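Local coordinates for OsmC family protein (PDB 5CML) that hydrolyses carboxyl esters, probably as a serine esterase, the chain being the esterase domain of a longer protein that also carries an OsmC domain, at residues T49-Y59 / A238-R249. Numbering follows the deposited sequence.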
loop_
_atom_site.group_PDB
_atom_site.type_symbol
_atom_site.label_atom_id
_atom_site.label_comp_id
_atom_site.label_asym_id
_atom_site.label_seq_id
_atom_site.Cartn_x
_atom_site.Cartn_y
_atom_site.Cartn_z
ATOM N N THR A 49 3.533 -6.004 12.531
ATOM C CA THR A 49 3.023 -7.364 12.597
ATOM C C THR A 49 2.856 -7.956 11.198
ATOM O O THR A 49 3.218 -9.119 10.978
ATOM C CB THR A 49 1.697 -7.412 13.383
ATOM O OG1 THR A 49 1.924 -6.966 14.724
ATOM C CG2 THR A 49 1.117 -8.827 13.445
ATOM N N ILE A 50 2.340 -7.167 10.241
ATOM C CA ILE A 50 2.208 -7.657 8.872
ATOM C C ILE A 50 3.593 -7.937 8.301
ATOM O O ILE A 50 3.844 -8.991 7.704
ATOM C CB ILE A 50 1.491 -6.661 7.974
ATOM C CG1 ILE A 50 0.022 -6.558 8.410
ATOM C CG2 ILE A 50 1.612 -7.065 6.511
ATOM C CD1 ILE A 50 -0.726 -5.372 7.792
ATOM N N SER A 51 4.487 -6.977 8.483
ATOM C CA SER A 51 5.821 -7.094 7.943
ATOM C C SER A 51 6.552 -8.301 8.531
ATOM O O SER A 51 7.221 -9.037 7.814
ATOM C CB SER A 51 6.601 -5.805 8.194
ATOM O OG SER A 51 7.715 -5.778 7.355
ATOM N N ARG A 52 6.386 -8.526 9.827
ATOM C CA ARG A 52 7.017 -9.658 10.489
ATOM C C ARG A 52 6.479 -10.993 9.937
ATOM O O ARG A 52 7.229 -11.929 9.718
ATOM C CB ARG A 52 6.812 -9.553 11.993
ATOM C CG ARG A 52 7.596 -10.522 12.722
ATOM C CD ARG A 52 7.680 -10.201 14.189
ATOM N NE ARG A 52 6.384 -10.179 14.845
ATOM C CZ ARG A 52 5.801 -9.092 15.351
ATOM N NH1 ARG A 52 6.398 -7.904 15.304
ATOM N NH2 ARG A 52 4.615 -9.196 15.923
ATOM N N ALA A 53 5.185 -11.068 9.641
ATOM C CA ALA A 53 4.664 -12.285 9.052
ATOM C C ALA A 53 5.323 -12.566 7.706
ATOM O O ALA A 53 5.602 -13.716 7.371
ATOM C CB ALA A 53 3.125 -12.190 8.895
ATOM N N LEU A 54 5.550 -11.512 6.924
ATOM C CA LEU A 54 6.183 -11.656 5.619
ATOM C C LEU A 54 7.660 -12.050 5.755
ATOM O O LEU A 54 8.127 -12.949 5.055
ATOM C CB LEU A 54 6.033 -10.360 4.821
ATOM C CG LEU A 54 4.578 -10.029 4.467
ATOM C CD1 LEU A 54 4.469 -8.654 3.844
ATOM C CD2 LEU A 54 4.003 -11.051 3.521
ATOM N N THR A 55 8.406 -11.406 6.643
ATOM C CA THR A 55 9.808 -11.794 6.789
ATOM C C THR A 55 9.972 -13.233 7.289
ATOM O O THR A 55 10.930 -13.919 6.904
ATOM C CB THR A 55 10.586 -10.824 7.710
ATOM O OG1 THR A 55 9.960 -10.717 8.989
ATOM C CG2 THR A 55 10.688 -9.447 7.090
ATOM N N THR A 56 9.021 -13.704 8.085
ATOM C CA THR A 56 9.020 -15.086 8.563
ATOM C C THR A 56 8.970 -16.069 7.389
ATOM O O THR A 56 9.532 -17.169 7.453
ATOM C CB THR A 56 7.816 -15.314 9.498
ATOM O OG1 THR A 56 8.029 -14.598 10.723
ATOM C CG2 THR A 56 7.596 -16.812 9.809
ATOM N N GLN A 57 8.305 -15.651 6.317
ATOM C CA GLN A 57 8.156 -16.469 5.125
ATOM C C GLN A 57 9.252 -16.220 4.101
ATOM O O GLN A 57 9.218 -16.785 2.998
ATOM C CB GLN A 57 6.791 -16.211 4.482
ATOM C CG GLN A 57 5.647 -16.716 5.328
ATOM C CD GLN A 57 4.333 -16.642 4.602
ATOM O OE1 GLN A 57 4.258 -16.903 3.405
ATOM N NE2 GLN A 57 3.293 -16.276 5.314
ATOM N N GLY A 58 10.209 -15.367 4.451
ATOM C CA GLY A 58 11.373 -15.161 3.608
ATOM C C GLY A 58 11.361 -13.911 2.747
ATOM O O GLY A 58 12.271 -13.700 1.943
ATOM N N TYR A 59 10.337 -13.076 2.900
ATOM C CA TYR A 59 10.273 -11.821 2.144
ATOM C C TYR A 59 11.099 -10.730 2.793
ATOM O O TYR A 59 11.291 -10.724 4.013
ATOM C CB TYR A 59 8.832 -11.312 2.042
ATOM C CG TYR A 59 7.882 -12.167 1.258
ATOM C CD1 TYR A 59 7.225 -13.234 1.850
ATOM C CD2 TYR A 59 7.583 -11.860 -0.064
ATOM C CE1 TYR A 59 6.315 -13.994 1.135
ATOM C CE2 TYR A 59 6.685 -12.608 -0.794
ATOM C CZ TYR A 59 6.050 -13.683 -0.184
ATOM O OH TYR A 59 5.159 -14.448 -0.891
ATOM N N ALA A 238 -1.773 -9.944 11.826
ATOM C CA ALA A 238 -1.001 -11.171 11.625
ATOM C C ALA A 238 -1.610 -12.050 10.537
ATOM O O ALA A 238 -0.910 -12.648 9.737
ATOM C CB ALA A 238 -0.896 -11.962 12.940
ATOM N N PHE A 239 -2.929 -12.139 10.568
ATOM C CA PHE A 239 -3.731 -12.858 9.583
ATOM C C PHE A 239 -3.456 -12.325 8.169
ATOM O O PHE A 239 -3.165 -13.087 7.247
ATOM C CB PHE A 239 -5.192 -12.692 10.004
ATOM C CG PHE A 239 -6.225 -13.154 9.014
ATOM C CD1 PHE A 239 -6.321 -14.484 8.633
ATOM C CD2 PHE A 239 -7.191 -12.270 8.568
ATOM C CE1 PHE A 239 -7.353 -14.920 7.803
ATOM C CE2 PHE A 239 -8.220 -12.699 7.721
ATOM C CZ PHE A 239 -8.294 -14.022 7.337
ATOM N N VAL A 240 -3.523 -11.009 8.014
ATOM C CA VAL A 240 -3.274 -10.397 6.713
ATOM C C VAL A 240 -1.866 -10.753 6.234
ATOM O O VAL A 240 -1.690 -11.232 5.121
ATOM C CB VAL A 240 -3.460 -8.869 6.754
ATOM C CG1 VAL A 240 -2.960 -8.209 5.446
ATOM C CG2 VAL A 240 -4.922 -8.531 6.964
ATOM N N GLY A 241 -0.876 -10.571 7.088
ATOM C CA GLY A 241 0.505 -10.833 6.703
ATOM C C GLY A 241 0.755 -12.294 6.318
ATOM O O GLY A 241 1.410 -12.575 5.325
ATOM N N GLU A 242 0.204 -13.230 7.088
ATOM C CA GLU A 242 0.442 -14.664 6.848
ATOM C C GLU A 242 -0.246 -15.123 5.557
ATOM O O GLU A 242 0.337 -15.843 4.750
ATOM C CB GLU A 242 -0.022 -15.513 8.060
ATOM C CG GLU A 242 0.810 -15.248 9.300
ATOM C CD GLU A 242 0.447 -16.094 10.498
ATOM O OE1 GLU A 242 -0.407 -16.998 10.380
ATOM O OE2 GLU A 242 1.068 -15.886 11.566
ATOM N N VAL A 243 -1.486 -14.697 5.350
ATOM C CA VAL A 243 -2.199 -15.082 4.150
ATOM C C VAL A 243 -1.554 -14.453 2.920
ATOM O O VAL A 243 -1.387 -15.103 1.903
ATOM C CB VAL A 243 -3.677 -14.682 4.245
ATOM C CG1 VAL A 243 -4.406 -14.897 2.938
ATOM C CG2 VAL A 243 -4.384 -15.492 5.383
ATOM N N LEU A 244 -1.209 -13.181 3.031
ATOM C CA LEU A 244 -0.599 -12.457 1.915
ATOM C C LEU A 244 0.701 -13.146 1.488
ATOM O O LEU A 244 0.937 -13.387 0.294
ATOM C CB LEU A 244 -0.382 -10.989 2.312
ATOM C CG LEU A 244 -0.167 -9.910 1.256
ATOM C CD1 LEU A 244 0.161 -8.594 1.967
ATOM C CD2 LEU A 244 0.881 -10.273 0.319
ATOM N N GLY A 245 1.540 -13.483 2.452
ATOM C CA GLY A 245 2.811 -14.117 2.140
ATOM C C GLY A 245 2.624 -15.463 1.464
ATOM O O GLY A 245 3.309 -15.796 0.506
ATOM N N ALA A 246 1.682 -16.253 1.968
ATOM C CA ALA A 246 1.422 -17.568 1.389
ATOM C C ALA A 246 0.883 -17.450 -0.038
ATOM O O ALA A 246 1.265 -18.201 -0.936
ATOM C CB ALA A 246 0.439 -18.353 2.293
ATOM N N TRP A 247 -0.030 -16.505 -0.232
ATOM C CA TRP A 247 -0.617 -16.297 -1.539
ATOM C C TRP A 247 0.412 -15.841 -2.564
ATOM O O TRP A 247 0.482 -16.367 -3.659
ATOM C CB TRP A 247 -1.747 -15.284 -1.436
ATOM C CG TRP A 247 -2.319 -14.887 -2.727
ATOM C CD1 TRP A 247 -3.266 -15.563 -3.453
ATOM C CD2 TRP A 247 -1.989 -13.721 -3.484
ATOM N NE1 TRP A 247 -3.543 -14.883 -4.619
ATOM C CE2 TRP A 247 -2.782 -13.741 -4.652
ATOM C CE3 TRP A 247 -1.115 -12.650 -3.276
ATOM C CZ2 TRP A 247 -2.723 -12.734 -5.607
ATOM C CZ3 TRP A 247 -1.064 -11.643 -4.231
ATOM C CH2 TRP A 247 -1.855 -11.702 -5.380
ATOM N N ALA A 248 1.214 -14.863 -2.201
ATOM C CA ALA A 248 2.113 -14.275 -3.163
ATOM C C ALA A 248 3.256 -15.205 -3.551
ATOM O O ALA A 248 3.854 -15.027 -4.600
ATOM C CB ALA A 248 2.667 -12.938 -2.627
ATOM N N ARG A 249 3.548 -16.202 -2.726
ATOM C CA ARG A 249 4.631 -17.127 -3.011
ATOM C C ARG A 249 4.408 -17.875 -4.340
ATOM O O ARG A 249 5.368 -18.259 -5.007
ATOM C CB ARG A 249 4.781 -18.119 -1.855
ATOM C CG ARG A 249 6.023 -18.955 -1.925
ATOM C CD ARG A 249 6.053 -19.941 -0.781
ATOM N NE ARG A 249 6.486 -19.255 0.421
ATOM C CZ ARG A 249 7.759 -18.944 0.666
ATOM N NH1 ARG A 249 8.706 -19.270 -0.202
ATOM N NH2 ARG A 249 8.083 -18.309 1.771
#
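Ala53 sets its methyl on the bare backbone of Gly241, CB 3.5 Å from the carbonyl carbon, where any side chain at Gly241 would collide with it. This lets the axes of 49-56 and 238-249 come within 7.5 Å of each other, at 33° between their directions. One turn further along the second helix, Gly245 CA takes the CD2 branch of Leu54 at 3.6 Å. Gln57, its chain extended beyond CG (chi2 -172°), reaches across to give NE2 to Glu242 O (3.0 Å), the carbonyl oxygen lying in the amide plane, while OE1 lies against the Gly245-Ala246 peptide, 2.9 Å from Gly245 C. Cut back to an alanine, Gln57 would probably leave Glu242 O without its donor from 49-59 and open a gap beside that peptide. Tyr59 comes edge-on, its OH donating to a lone pair of Gly245 O at 2.7 Å. A Schellman motif at Gly58 brings Tyr59 round, and Leu54 O accepts from both Gln57 N and Tyr59 N. Beneath, Leu54 and Leu244 both rest on Ile106 of central strand 104-108, consistent with two helices flanking one face of an alpha/beta-hydrolase sheet. Both bonds from 49-59 end on carbonyl oxygens of helix 234-252 that keep their own helical partners, Ala246 N and Arg249 N.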